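Local structure of aldo-keto Reductase, OXIDOREDUCTASE (Salmonella typhimurium, 5T79) at residues His11-Arg16 with Pro26-Gly31; Gln50-Leu55 with Ser302-Ala307; Pro194-Phe199 with Leu282-Arg287. The protein binds NADPH and probably acts as an NADPH-dependent aldo-keto reductase, studied for the biocatalytic reduction of 3-hydroxybutanal to 1,3-butanediol. One frame throughout, in Å; residues are numbered along the deposited sequence.

Contact 1: His11-Arg16 with Pro26-Gly31; sequences HTMEYR and PAISLG. With NDP (NADPH dihydro-nicotinamide-adenine-dinucleotide phosphate), chain E.
Tyr15 and Pro26 form an antiparallel, non-hydrogen-bonded pair in the beta hairpin of strands 15-17 and 24-31, whose second strand runs on as a strand of the TIM barrel; the CA atoms of the pair lie 4.4 Å apart. Next to that pair, Ala27 N donates to Glu14 O at 2.9 Å with an N-H...O angle of 149°, so a backbone bond holds the hairpin beside the bridge pair. Both side chains of the pair project to the same face of the sheet. The Tyr15 ring leans obliquely against the proline, its CE1 3.9 Å from Pro26 CB, while the hydroxyl reaches on to Gly56 O. Met13 crosses Pro26 obliquely, with Met13 CG 3.8 Å from the same Pro26 CB that Tyr15 touches. Met13 has CG anti to the backbone N (chi1 -173°), and bends at chi2 and chi3 bring the thioether against the backbone of Ala27 and Ile28, leaving Met13 SD 3.7 Å from Ala27 N and Met13 CE 4.3 Å from Ile28 CB. The aliphatic part of Arg16 lies against Ala27, with CD 3.8 Å from Ala27 CB, and its guanidinium runs on to Val291 O, Thr292 O and Asp289. Glu14 pairs with Arg314. Strand 24-31 continues between strands 59-61 and 293-296, parallel to both, while helix 301-308 packs on Met13 and Ile28.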
loop_
_atom_site.group_PDB
_atom_site.type_symbol
_atom_site.label_atom_id
_atom_site.label_comp_id
_atom_site.label_asym_id
_atom_site.label_seq_id
_atom_site.Cartn_x
_atom_site.Cartn_y
_atom_site.Cartn_z
ATOM N N HIS A 11 -14.167 -2.989 -15.952
ATOM C CA HIS A 11 -15.348 -3.853 -15.879
ATOM C C HIS A 11 -15.322 -4.839 -14.707
ATOM O O HIS A 11 -16.368 -5.050 -14.091
ATOM C CB HIS A 11 -15.570 -4.600 -17.207
ATOM C CG HIS A 11 -15.837 -3.700 -18.388
ATOM N ND1 HIS A 11 -15.928 -4.209 -19.674
ATOM C CD2 HIS A 11 -16.002 -2.355 -18.443
ATOM C CE1 HIS A 11 -16.153 -3.166 -20.459
ATOM N NE2 HIS A 11 -16.191 -2.029 -19.766
ATOM N N THR A 12 -14.180 -5.454 -14.411
ATOM C CA THR A 12 -14.109 -6.469 -13.352
ATOM C C THR A 12 -13.685 -5.873 -11.994
ATOM O O THR A 12 -14.344 -6.173 -10.986
ATOM C CB THR A 12 -13.166 -7.619 -13.764
ATOM O OG1 THR A 12 -13.631 -8.175 -14.997
ATOM C CG2 THR A 12 -13.087 -8.740 -12.709
ATOM N N MET A 13 -12.591 -5.065 -11.959
ATOM C CA MET A 13 -12.083 -4.504 -10.703
ATOM C C MET A 13 -13.203 -3.845 -9.885
ATOM O O MET A 13 -14.095 -3.212 -10.445
ATOM C CB MET A 13 -10.951 -3.511 -10.965
ATOM C CG MET A 13 -10.229 -2.971 -9.686
ATOM S SD MET A 13 -9.671 -4.180 -8.437
ATOM C CE MET A 13 -8.476 -5.147 -9.438
ATOM N N GLU A 14 -13.166 -4.049 -8.566
ATOM C CA GLU A 14 -14.064 -3.409 -7.617
ATOM C C GLU A 14 -13.357 -2.193 -7.070
ATOM O O GLU A 14 -12.176 -2.280 -6.715
ATOM C CB GLU A 14 -14.448 -4.357 -6.477
ATOM C CG GLU A 14 -15.279 -5.526 -6.955
ATOM C CD GLU A 14 -15.697 -6.513 -5.888
ATOM O OE1 GLU A 14 -15.494 -6.242 -4.680
ATOM O OE2 GLU A 14 -16.253 -7.565 -6.277
ATOM N N TYR A 15 -14.039 -1.063 -7.035
ATOM C CA TYR A 15 -13.476 0.186 -6.502
ATOM C C TYR A 15 -14.170 0.450 -5.195
ATOM O O TYR A 15 -15.384 0.280 -5.094
ATOM C CB TYR A 15 -13.600 1.345 -7.520
ATOM C CG TYR A 15 -12.787 1.021 -8.754
ATOM C CD1 TYR A 15 -11.403 1.212 -8.773
ATOM C CD2 TYR A 15 -13.377 0.413 -9.857
ATOM C CE1 TYR A 15 -10.632 0.811 -9.870
ATOM C CE2 TYR A 15 -12.615 0.004 -10.953
ATOM C CZ TYR A 15 -11.250 0.215 -10.961
ATOM O OH TYR A 15 -10.526 -0.230 -12.044
ATOM N N ARG A 16 -13.401 0.799 -4.173
ATOM C CA ARG A 16 -13.916 0.921 -2.810
ATOM C C ARG A 16 -13.684 2.317 -2.284
ATOM O O ARG A 16 -12.571 2.832 -2.382
ATOM C CB ARG A 16 -13.227 -0.144 -1.925
ATOM C CG ARG A 16 -13.571 -1.590 -2.391
ATOM C CD ARG A 16 -12.788 -2.687 -1.696
ATOM N NE ARG A 16 -12.873 -2.580 -0.231
ATOM C CZ ARG A 16 -13.834 -3.102 0.516
ATOM N NH1 ARG A 16 -14.847 -3.749 -0.049
ATOM N NH2 ARG A 16 -13.816 -2.945 1.832
ATOM N N PRO A 26 -8.845 0.918 -6.056
ATOM C CA PRO A 26 -9.104 -0.458 -6.479
ATOM C C PRO A 26 -8.985 -1.349 -5.246
ATOM O O PRO A 26 -8.183 -1.031 -4.349
ATOM C CB PRO A 26 -7.995 -0.732 -7.499
ATOM C CG PRO A 26 -6.837 0.203 -7.055
ATOM C CD PRO A 26 -7.529 1.419 -6.536
ATOM N N ALA A 27 -9.769 -2.442 -5.169
ATOM C CA ALA A 27 -9.681 -3.370 -4.025
ATOM C C ALA A 27 -8.262 -3.908 -3.873
ATOM O O ALA A 27 -7.829 -4.213 -2.762
ATOM C CB ALA A 27 -10.638 -4.532 -4.237
ATOM N N ILE A 28 -7.556 -4.065 -5.025
ATOM C CA ILE A 28 -6.154 -4.479 -5.102
ATOM C C ILE A 28 -5.304 -3.287 -5.607
ATOM O O ILE A 28 -5.564 -2.794 -6.702
ATOM C CB ILE A 28 -5.947 -5.713 -6.034
ATOM C CG1 ILE A 28 -6.901 -6.923 -5.668
ATOM C CG2 ILE A 28 -4.458 -6.116 -6.071
ATOM C CD1 ILE A 28 -6.433 -7.837 -4.608
ATOM N N SER A 29 -4.303 -2.837 -4.823
ATOM C CA SER A 29 -3.356 -1.791 -5.256
ATOM C C SER A 29 -1.971 -2.448 -5.435
ATOM O O SER A 29 -1.712 -3.485 -4.834
ATOM C CB SER A 29 -3.293 -0.651 -4.229
ATOM O OG SER A 29 -4.560 -0.014 -4.101
ATOM N N LEU A 30 -1.083 -1.837 -6.222
ATOM C CA LEU A 30 0.259 -2.381 -6.432
ATOM C C LEU A 30 1.313 -1.486 -5.800
ATOM O O LEU A 30 1.352 -0.302 -6.096
ATOM C CB LEU A 30 0.557 -2.557 -7.947
ATOM C CG LEU A 30 1.962 -3.115 -8.307
ATOM C CD1 LEU A 30 2.142 -4.571 -7.816
ATOM C CD2 LEU A 30 2.251 -2.978 -9.808
ATOM N N GLY A 31 2.174 -2.086 -4.978
ATOM C CA GLY A 31 3.294 -1.409 -4.335
ATOM C C GLY A 31 4.586 -1.602 -5.100
ATOM O O GLY A 31 4.782 -2.641 -5.738
HETATM P PA NDP E . 3.136 -8.837 -0.154
HETATM O O1A NDP E . 1.932 -8.812 -1.047
HETATM O O2A NDP E . 3.106 -9.091 1.286
HETATM O O5B NDP E . 4.253 -9.856 -0.706
HETATM C C5B NDP E . 4.767 -9.525 -2.011
HETATM C C4B NDP E . 5.811 -10.513 -2.452
HETATM O O4B NDP E . 5.332 -11.857 -2.219
HETATM C C3B NDP E . 6.146 -10.423 -3.939
HETATM O O3B NDP E . 7.269 -9.569 -4.145
HETATM C C2B NDP E . 6.409 -11.871 -4.331
HETATM O O2B NDP E . 7.786 -12.237 -4.094
HETATM C C1B NDP E . 5.510 -12.655 -3.372
HETATM N N9A NDP E . 4.194 -12.991 -3.906
HETATM C C8A NDP E . 3.131 -12.152 -4.112
HETATM N N7A NDP E . 2.067 -12.746 -4.598
HETATM C C5A NDP E . 2.461 -14.069 -4.728
HETATM C C6A NDP E . 1.812 -15.207 -5.250
HETATM N N6A NDP E . 0.529 -15.225 -5.628
HETATM N N1A NDP E . 2.521 -16.357 -5.316
HETATM C C2A NDP E . 3.771 -16.373 -4.840
HETATM N N3A NDP E . 4.477 -15.373 -4.305
HETATM C C4A NDP E . 3.768 -14.236 -4.297
HETATM O O3 NDP E . 3.606 -7.340 -0.390
HETATM P PN NDP E . 4.849 -6.619 0.313
HETATM O O1N NDP E . 5.849 -6.725 -0.779
HETATM O O2N NDP E . 5.170 -7.172 1.693
HETATM O O5D NDP E . 4.478 -5.075 0.655
HETATM C C5D NDP E . 3.278 -4.545 0.028
HETATM C C4D NDP E . 3.468 -3.098 -0.364
HETATM O O4D NDP E . 3.295 -2.272 0.803
HETATM C C3D NDP E . 4.824 -2.713 -0.925
HETATM O O3D NDP E . 4.909 -3.040 -2.303
HETATM C C2D NDP E . 4.916 -1.219 -0.583
HETATM O O2D NDP E . 4.401 -0.287 -1.533
HETATM C C1D NDP E . 4.148 -1.147 0.740
HETATM N N1N NDP E . 5.017 -1.214 1.932
HETATM C C2N NDP E . 4.956 -0.131 2.808
HETATM C C3N NDP E . 5.690 -0.066 3.933
HETATM C C7N NDP E . 5.360 0.984 4.959
HETATM O O7N NDP E . 6.115 1.028 5.942
HETATM N N7N NDP E . 4.349 1.839 4.795
HETATM C C4N NDP E . 6.790 -1.068 4.163
HETATM C C5N NDP E . 6.602 -2.299 3.342
HETATM C C6N NDP E . 5.801 -2.345 2.296
HETATM P P2B NDP E . 8.799 -13.054 -5.066
HETATM O O1X NDP E . 10.004 -12.322 -5.531
HETATM O O2X NDP E . 9.128 -14.253 -4.188
HETATM O O3X NDP E . 7.914 -13.555 -6.201
#

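Contact 2: Gln50-Leu55 with Ser302-Ala307; sequences QRAFDL and SQIEDA. With NDP (NADPH dihydro-nicotinamide-adenine-dinucleotide phosphate), chain E.
Arg51 meets Glu305 in a side-on salt bridge, with NE and NH2 both donating to the one oxygen OE2. The Arg51 NE bond to Glu305 OE2 is the shorter, 2.8 Å at 155°, and uses the anti lone pair; Arg51 NH2 reaches Glu305 OE2 at 3.1 Å from above the carboxylate plane. That oxygen lies close to the guanidinium plane, yet the two flat groups stand almost perpendicular, 88° apart. A bend at chi2 (63°) turns the arginine chain along its own helix, where Leu55 CG lies over the rim of one guanidinium face. Beneath the charged pair is an apolar layer: Ile304 CG2 touches Leu55 CD1 at 4.0 Å, and Ile304 CD1 lies 4.2 Å from Ala52 CB. Leu55 also packs on Val308, and Ala52 on Leu30. Beyond this layer, helix 301-308 turns different residues to the cofactor. Gln303 NE2 donates nearly straight to phosphate oxygen O3X of NADPH at 2.8 Å, its OE1 being held by Ser299 N, and Asp306, salt-bridged to Lys276, accepts a weak bond from the adenine amino group. Two helices packed side by side outside the barrel, one supplying Gln303 to the 2'-phosphate, fit the TIM-barrel fold of aldo-keto reductases.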
loop_
_atom_site.group_PDB
_atom_site.type_symbol
_atom_site.label_atom_id
_atom_site.label_comp_id
_atom_site.label_asym_id
_atom_site.label_seq_id
_atom_site.Cartn_x
_atom_site.Cartn_y
_atom_site.Cartn_z
ATOM N N GLN A 50 1.935 -2.429 -16.610
ATOM C CA GLN A 50 0.951 -2.542 -17.689
ATOM C C GLN A 50 -0.100 -3.604 -17.354
ATOM O O GLN A 50 -1.287 -3.380 -17.610
ATOM C CB GLN A 50 1.648 -2.870 -19.027
ATOM C CG GLN A 50 2.451 -1.673 -19.568
ATOM C CD GLN A 50 3.089 -1.984 -20.903
ATOM O OE1 GLN A 50 2.772 -2.975 -21.533
ATOM N NE2 GLN A 50 3.951 -1.110 -21.398
ATOM N N ARG A 51 0.323 -4.757 -16.789
ATOM C CA ARG A 51 -0.665 -5.805 -16.458
ATOM C C ARG A 51 -1.618 -5.312 -15.352
ATOM O O ARG A 51 -2.840 -5.535 -15.436
ATOM C CB ARG A 51 0.013 -7.117 -16.038
ATOM C CG ARG A 51 -0.978 -8.321 -15.915
ATOM C CD ARG A 51 -1.617 -8.638 -17.270
ATOM N NE ARG A 51 -2.519 -9.787 -17.219
ATOM C CZ ARG A 51 -3.774 -9.790 -17.667
ATOM N NH1 ARG A 51 -4.309 -8.687 -18.179
ATOM N NH2 ARG A 51 -4.502 -10.896 -17.604
ATOM N N ALA A 52 -1.063 -4.600 -14.350
ATOM C CA ALA A 52 -1.858 -4.062 -13.244
ATOM C C ALA A 52 -2.952 -3.115 -13.771
ATOM O O ALA A 52 -4.127 -3.326 -13.464
ATOM C CB ALA A 52 -0.964 -3.337 -12.245
ATOM N N PHE A 53 -2.578 -2.098 -14.580
ATOM C CA PHE A 53 -3.555 -1.129 -15.106
ATOM C C PHE A 53 -4.560 -1.805 -16.033
ATOM O O PHE A 53 -5.735 -1.474 -15.958
ATOM C CB PHE A 53 -2.856 0.036 -15.815
ATOM C CG PHE A 53 -3.759 1.210 -16.147
ATOM C CD1 PHE A 53 -4.578 1.781 -15.175
ATOM C CD2 PHE A 53 -3.741 1.785 -17.415
ATOM C CE1 PHE A 53 -5.384 2.893 -15.483
ATOM C CE2 PHE A 53 -4.559 2.884 -17.722
ATOM C CZ PHE A 53 -5.357 3.439 -16.748
ATOM N N ASP A 54 -4.125 -2.803 -16.849
ATOM C CA ASP A 54 -5.034 -3.583 -17.719
ATOM C C ASP A 54 -6.082 -4.357 -16.899
ATOM O O ASP A 54 -7.176 -4.620 -17.405
ATOM C CB ASP A 54 -4.257 -4.570 -18.618
ATOM C CG ASP A 54 -3.522 -3.914 -19.792
ATOM O OD1 ASP A 54 -3.736 -2.696 -20.034
ATOM O OD2 ASP A 54 -2.723 -4.604 -20.448
ATOM N N LEU A 55 -5.757 -4.719 -15.648
ATOM C CA LEU A 55 -6.700 -5.431 -14.764
ATOM C C LEU A 55 -7.487 -4.459 -13.855
ATOM O O LEU A 55 -8.229 -4.899 -12.972
ATOM C CB LEU A 55 -5.943 -6.480 -13.922
ATOM C CG LEU A 55 -5.418 -7.684 -14.720
ATOM C CD1 LEU A 55 -4.444 -8.535 -13.871
ATOM C CD2 LEU A 55 -6.563 -8.530 -15.247
ATOM N N SER A 302 1.820 -12.868 -13.262
ATOM C CA SER A 302 0.920 -13.931 -12.801
ATOM C C SER A 302 0.482 -13.694 -11.349
ATOM O O SER A 302 -0.637 -14.047 -11.004
ATOM C CB SER A 302 1.569 -15.308 -12.953
ATOM O OG SER A 302 2.717 -15.428 -12.130
ATOM N N GLN A 303 1.337 -13.059 -10.516
ATOM C CA GLN A 303 0.999 -12.751 -9.116
ATOM C C GLN A 303 -0.071 -11.663 -9.030
ATOM O O GLN A 303 -0.908 -11.690 -8.126
ATOM C CB GLN A 303 2.256 -12.344 -8.334
ATOM C CG GLN A 303 3.235 -13.533 -8.204
ATOM C CD GLN A 303 4.602 -13.145 -7.718
ATOM O OE1 GLN A 303 5.037 -12.006 -7.853
ATOM N NE2 GLN A 303 5.354 -14.114 -7.217
ATOM N N ILE A 304 -0.066 -10.726 -9.986
ATOM C CA ILE A 304 -1.082 -9.673 -10.057
ATOM C C ILE A 304 -2.404 -10.321 -10.485
ATOM O O ILE A 304 -3.448 -10.032 -9.897
ATOM C CB ILE A 304 -0.658 -8.533 -11.022
ATOM C CG1 ILE A 304 0.681 -7.866 -10.558
ATOM C CG2 ILE A 304 -1.790 -7.482 -11.138
ATOM C CD1 ILE A 304 1.279 -6.815 -11.594
ATOM N N GLU A 305 -2.353 -11.201 -11.509
ATOM C CA GLU A 305 -3.544 -11.925 -11.994
ATOM C C GLU A 305 -4.155 -12.735 -10.851
ATOM O O GLU A 305 -5.379 -12.730 -10.668
ATOM C CB GLU A 305 -3.169 -12.856 -13.153
ATOM C CG GLU A 305 -2.630 -12.107 -14.357
ATOM C CD GLU A 305 -2.060 -12.949 -15.473
ATOM O OE1 GLU A 305 -1.619 -14.093 -15.214
ATOM O OE2 GLU A 305 -2.051 -12.452 -16.621
ATOM N N ASP A 306 -3.288 -13.405 -10.056
ATOM C CA ASP A 306 -3.717 -14.209 -8.904
ATOM C C ASP A 306 -4.487 -13.339 -7.913
ATOM O O ASP A 306 -5.569 -13.723 -7.485
ATOM C CB ASP A 306 -2.513 -14.854 -8.188
ATOM C CG ASP A 306 -1.839 -16.039 -8.869
ATOM O OD1 ASP A 306 -2.452 -16.633 -9.786
ATOM O OD2 ASP A 306 -0.733 -16.416 -8.431
ATOM N N ALA A 307 -3.923 -12.171 -7.552
ATOM C CA ALA A 307 -4.529 -11.231 -6.608
ATOM C C ALA A 307 -5.888 -10.783 -7.077
ATOM O O ALA A 307 -6.824 -10.796 -6.285
ATOM C CB ALA A 307 -3.622 -10.014 -6.420
HETATM P PA NDP E . 3.136 -8.837 -0.154
HETATM O O1A NDP E . 1.932 -8.812 -1.047
HETATM O O2A NDP E . 3.106 -9.091 1.286
HETATM O O5B NDP E . 4.253 -9.856 -0.706
HETATM C C5B NDP E . 4.767 -9.525 -2.011
HETATM C C4B NDP E . 5.811 -10.513 -2.452
HETATM O O4B NDP E . 5.332 -11.857 -2.219
HETATM C C3B NDP E . 6.146 -10.423 -3.939
HETATM O O3B NDP E . 7.269 -9.569 -4.145
HETATM C C2B NDP E . 6.409 -11.871 -4.331
HETATM O O2B NDP E . 7.786 -12.237 -4.094
HETATM C C1B NDP E . 5.510 -12.655 -3.372
HETATM N N9A NDP E . 4.194 -12.991 -3.906
HETATM C C8A NDP E . 3.131 -12.152 -4.112
HETATM N N7A NDP E . 2.067 -12.746 -4.598
HETATM C C5A NDP E . 2.461 -14.069 -4.728
HETATM C C6A NDP E . 1.812 -15.207 -5.250
HETATM N N6A NDP E . 0.529 -15.225 -5.628
HETATM N N1A NDP E . 2.521 -16.357 -5.316
HETATM C C2A NDP E . 3.771 -16.373 -4.840
HETATM N N3A NDP E . 4.477 -15.373 -4.305
HETATM C C4A NDP E . 3.768 -14.236 -4.297
HETATM O O3 NDP E . 3.606 -7.340 -0.390
HETATM P PN NDP E . 4.849 -6.619 0.313
HETATM O O1N NDP E . 5.849 -6.725 -0.779
HETATM O O2N NDP E . 5.170 -7.172 1.693
HETATM O O5D NDP E . 4.478 -5.075 0.655
HETATM C C5D NDP E . 3.278 -4.545 0.028
HETATM C C4D NDP E . 3.468 -3.098 -0.364
HETATM O O4D NDP E . 3.295 -2.272 0.803
HETATM C C3D NDP E . 4.824 -2.713 -0.925
HETATM O O3D NDP E . 4.909 -3.040 -2.303
HETATM C C2D NDP E . 4.916 -1.219 -0.583
HETATM O O2D NDP E . 4.401 -0.287 -1.533
HETATM C C1D NDP E . 4.148 -1.147 0.740
HETATM N N1N NDP E . 5.017 -1.214 1.932
HETATM C C2N NDP E . 4.956 -0.131 2.808
HETATM C C3N NDP E . 5.690 -0.066 3.933
HETATM C C7N NDP E . 5.360 0.984 4.959
HETATM O O7N NDP E . 6.115 1.028 5.942
HETATM N N7N NDP E . 4.349 1.839 4.795
HETATM C C4N NDP E . 6.790 -1.068 4.163
HETATM C C5N NDP E . 6.602 -2.299 3.342
HETATM C C6N NDP E . 5.801 -2.345 2.296
HETATM P P2B NDP E . 8.799 -13.054 -5.066
HETATM O O1X NDP E . 10.004 -12.322 -5.531
HETATM O O2X NDP E . 9.128 -14.253 -4.188
HETATM O O3X NDP E . 7.914 -13.555 -6.201
#

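Contact 3: Pro194-Phe199 with Leu282-Arg287; sequences PKYSLF and LAWVLR. With SO4 (sulfate ion), chain B.
Ser197 and Val285 bring the backbones closest, CA to CA 6.3 Å, where the irregular loop after barrel strand 191-193 passes helix 277-285. An ST turn shapes the loop, since Ser197 OG accepts from Phe199 N. Trp284 is the central group, sandwiched between an aliphatic and a cationic partner. Leu198 CD2 makes a CH-pi contact, sitting 3.4 Å from the centroid of the Trp284 five-membered ring and only 9° off its normal. Against the opposite face lies Arg287, its NH2 above the ring. Tyr196 approaches the indole obliquely: Tyr196 CE1 is 3.6 Å from Trp284 CZ3 and the planes are 54° apart. The Tyr196 ring also meets Val285, with Tyr196 CD2 3.6 Å from Val285 CG1. Its hydroxyl accepts from Arg287 NH2 and is bonded to Glu204, which also pairs with Arg287 NH1. Tyr196 O is buried here without a polar partner. Helix 318-329 adds Ile324 to Leu198 and Trp284. The Arg287 guanidinium is fixed along its edge: NH2 donates to Trp284 O at 2.9 Å, while NE and NH1 hold O2 and O1 of a sulfate probably from the crystallisation liquor, the NE bond to O2 being 2.9 Å long and nearly straight at 174°.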
loop_
_atom_site.group_PDB
_atom_site.type_symbol
_atom_site.label_atom_id
_atom_site.label_comp_id
_atom_site.label_asym_id
_atom_site.label_seq_id
_atom_site.Cartn_x
_atom_site.Cartn_y
_atom_site.Cartn_z
ATOM N N PRO A 194 -1.399 0.883 7.321
ATOM C CA PRO A 194 -0.791 0.017 8.339
ATOM C C PRO A 194 -0.369 -1.337 7.776
ATOM O O PRO A 194 -0.921 -1.804 6.765
ATOM C CB PRO A 194 -1.958 -0.221 9.305
ATOM C CG PRO A 194 -3.208 -0.251 8.381
ATOM C CD PRO A 194 -2.823 0.546 7.112
ATOM N N LYS A 195 0.530 -2.034 8.497
ATOM C CA LYS A 195 0.839 -3.420 8.161
ATOM C C LYS A 195 -0.335 -4.267 8.657
ATOM O O LYS A 195 -0.738 -4.103 9.815
ATOM C CB LYS A 195 2.158 -3.848 8.839
ATOM C CG LYS A 195 2.640 -5.222 8.429
ATOM C CD LYS A 195 3.974 -5.528 9.130
ATOM C CE LYS A 195 5.139 -5.432 8.172
ATOM N NZ LYS A 195 6.449 -5.475 8.881
ATOM N N TYR A 196 -0.935 -5.116 7.781
ATOM C CA TYR A 196 -2.077 -5.957 8.177
ATOM C C TYR A 196 -2.143 -7.216 7.340
ATOM O O TYR A 196 -2.163 -7.151 6.110
ATOM C CB TYR A 196 -3.412 -5.178 8.074
ATOM C CG TYR A 196 -4.677 -5.920 8.502
ATOM C CD1 TYR A 196 -4.666 -6.811 9.576
ATOM C CD2 TYR A 196 -5.906 -5.623 7.921
ATOM C CE1 TYR A 196 -5.849 -7.401 10.048
ATOM C CE2 TYR A 196 -7.083 -6.231 8.355
ATOM C CZ TYR A 196 -7.054 -7.110 9.423
ATOM O OH TYR A 196 -8.234 -7.668 9.848
ATOM N N SER A 197 -2.182 -8.367 8.023
ATOM C CA SER A 197 -2.299 -9.701 7.399
ATOM C C SER A 197 -2.778 -10.693 8.425
ATOM O O SER A 197 -2.900 -10.334 9.591
ATOM C CB SER A 197 -0.947 -10.163 6.845
ATOM O OG SER A 197 -0.078 -10.568 7.898
ATOM N N LEU A 198 -2.973 -11.960 8.024
ATOM C CA LEU A 198 -3.328 -13.028 8.976
ATOM C C LEU A 198 -2.299 -13.142 10.120
ATOM O O LEU A 198 -2.664 -13.496 11.246
ATOM C CB LEU A 198 -3.418 -14.374 8.250
ATOM C CG LEU A 198 -4.672 -14.589 7.401
ATOM C CD1 LEU A 198 -4.414 -15.596 6.284
ATOM C CD2 LEU A 198 -5.811 -15.126 8.260
ATOM N N PHE A 199 -1.032 -12.827 9.828
ATOM C CA PHE A 199 0.065 -12.935 10.785
ATOM C C PHE A 199 0.370 -11.611 11.512
ATOM O O PHE A 199 1.267 -11.566 12.357
ATOM C CB PHE A 199 1.333 -13.441 10.062
ATOM C CG PHE A 199 1.291 -14.898 9.643
ATOM C CD1 PHE A 199 0.430 -15.799 10.267
ATOM C CD2 PHE A 199 2.164 -15.383 8.674
ATOM C CE1 PHE A 199 0.411 -17.148 9.898
ATOM C CE2 PHE A 199 2.158 -16.731 8.315
ATOM C CZ PHE A 199 1.289 -17.611 8.943
ATOM N N LEU A 282 -5.438 -12.446 0.965
ATOM C CA LEU A 282 -5.863 -11.099 0.531
ATOM C C LEU A 282 -7.340 -10.874 0.828
ATOM O O LEU A 282 -7.731 -9.821 1.336
ATOM C CB LEU A 282 -5.607 -10.889 -0.984
ATOM C CG LEU A 282 -4.176 -11.026 -1.473
ATOM C CD1 LEU A 282 -4.103 -10.768 -2.970
ATOM C CD2 LEU A 282 -3.224 -10.051 -0.723
ATOM N N ALA A 283 -8.168 -11.877 0.501
ATOM C CA ALA A 283 -9.608 -11.852 0.746
ATOM C C ALA A 283 -9.893 -11.628 2.230
ATOM O O ALA A 283 -10.787 -10.857 2.579
ATOM C CB ALA A 283 -10.203 -13.185 0.311
ATOM N N TRP A 284 -9.113 -12.297 3.108
ATOM C CA TRP A 284 -9.302 -12.222 4.553
ATOM C C TRP A 284 -9.133 -10.787 5.058
ATOM O O TRP A 284 -9.878 -10.382 5.934
ATOM C CB TRP A 284 -8.346 -13.179 5.279
ATOM C CG TRP A 284 -8.518 -13.209 6.775
ATOM C CD1 TRP A 284 -9.332 -14.039 7.491
ATOM C CD2 TRP A 284 -7.834 -12.394 7.731
ATOM N NE1 TRP A 284 -9.194 -13.790 8.839
ATOM C CE2 TRP A 284 -8.271 -12.793 9.014
ATOM C CE3 TRP A 284 -6.862 -11.378 7.634
ATOM C CZ2 TRP A 284 -7.781 -12.208 10.189
ATOM C CZ3 TRP A 284 -6.396 -10.784 8.795
ATOM C CH2 TRP A 284 -6.871 -11.177 10.051
ATOM N N VAL A 285 -8.194 -10.018 4.504
ATOM C CA VAL A 285 -7.968 -8.634 4.941
ATOM C C VAL A 285 -9.243 -7.766 4.739
ATOM O O VAL A 285 -9.518 -6.900 5.575
ATOM C CB VAL A 285 -6.729 -8.012 4.246
ATOM C CG1 VAL A 285 -6.660 -6.504 4.476
ATOM C CG2 VAL A 285 -5.437 -8.693 4.714
ATOM N N LEU A 286 -10.024 -8.017 3.673
ATOM C CA LEU A 286 -11.242 -7.222 3.387
ATOM C C LEU A 286 -12.552 -7.861 3.923
ATOM O O LEU A 286 -13.635 -7.357 3.621
ATOM C CB LEU A 286 -11.401 -7.027 1.866
ATOM C CG LEU A 286 -10.215 -6.427 1.076
ATOM C CD1 LEU A 286 -10.540 -6.394 -0.408
ATOM C CD2 LEU A 286 -9.898 -5.012 1.531
ATOM N N ARG A 287 -12.460 -8.940 4.710
ATOM C CA ARG A 287 -13.649 -9.701 5.168
ATOM C C ARG A 287 -14.678 -8.890 5.991
ATOM O O ARG A 287 -15.863 -9.254 5.992
ATOM C CB ARG A 287 -13.221 -10.935 5.973
ATOM C CG ARG A 287 -12.774 -10.633 7.412
ATOM C CD ARG A 287 -12.005 -11.774 8.050
ATOM N NE ARG A 287 -11.636 -11.443 9.425
ATOM C CZ ARG A 287 -10.682 -10.583 9.767
ATOM N NH1 ARG A 287 -10.444 -10.325 11.046
ATOM N NH2 ARG A 287 -9.950 -9.984 8.833
HETATM S S SO4 B . -13.141 -11.984 12.592
HETATM O O1 SO4 B . -11.808 -11.756 13.139
HETATM O O2 SO4 B . -13.006 -12.899 11.470
HETATM O O3 SO4 B . -13.954 -12.614 13.633
HETATM O O4 SO4 B . -13.709 -10.689 12.240
#

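Contacts 1 and 2 are neighbours, their centres about 10 Å apart, and both reach NADPH: Gly31 of contact 1 brings its CA to 3.1 Å from ribose oxygen O3D, whereas contact 2 serves the adenosine end. They touch directly, with Ile28 CD1 3.4 Å from Ala307 O and Met13 CE 3.6 Å from Leu55 O. Contact 3, about 15 Å from contact 1 and 19 Å from contact 2 between centres, lies within the chain loop that contact 2 closes. Leu282 links it to both others, its CD1 lying 3.6 Å from Ala307 CB and 4.1 Å from Ile28 CD1. The Ser197 side chain is about 7 Å from NADPH between nearest atoms, so without touching it.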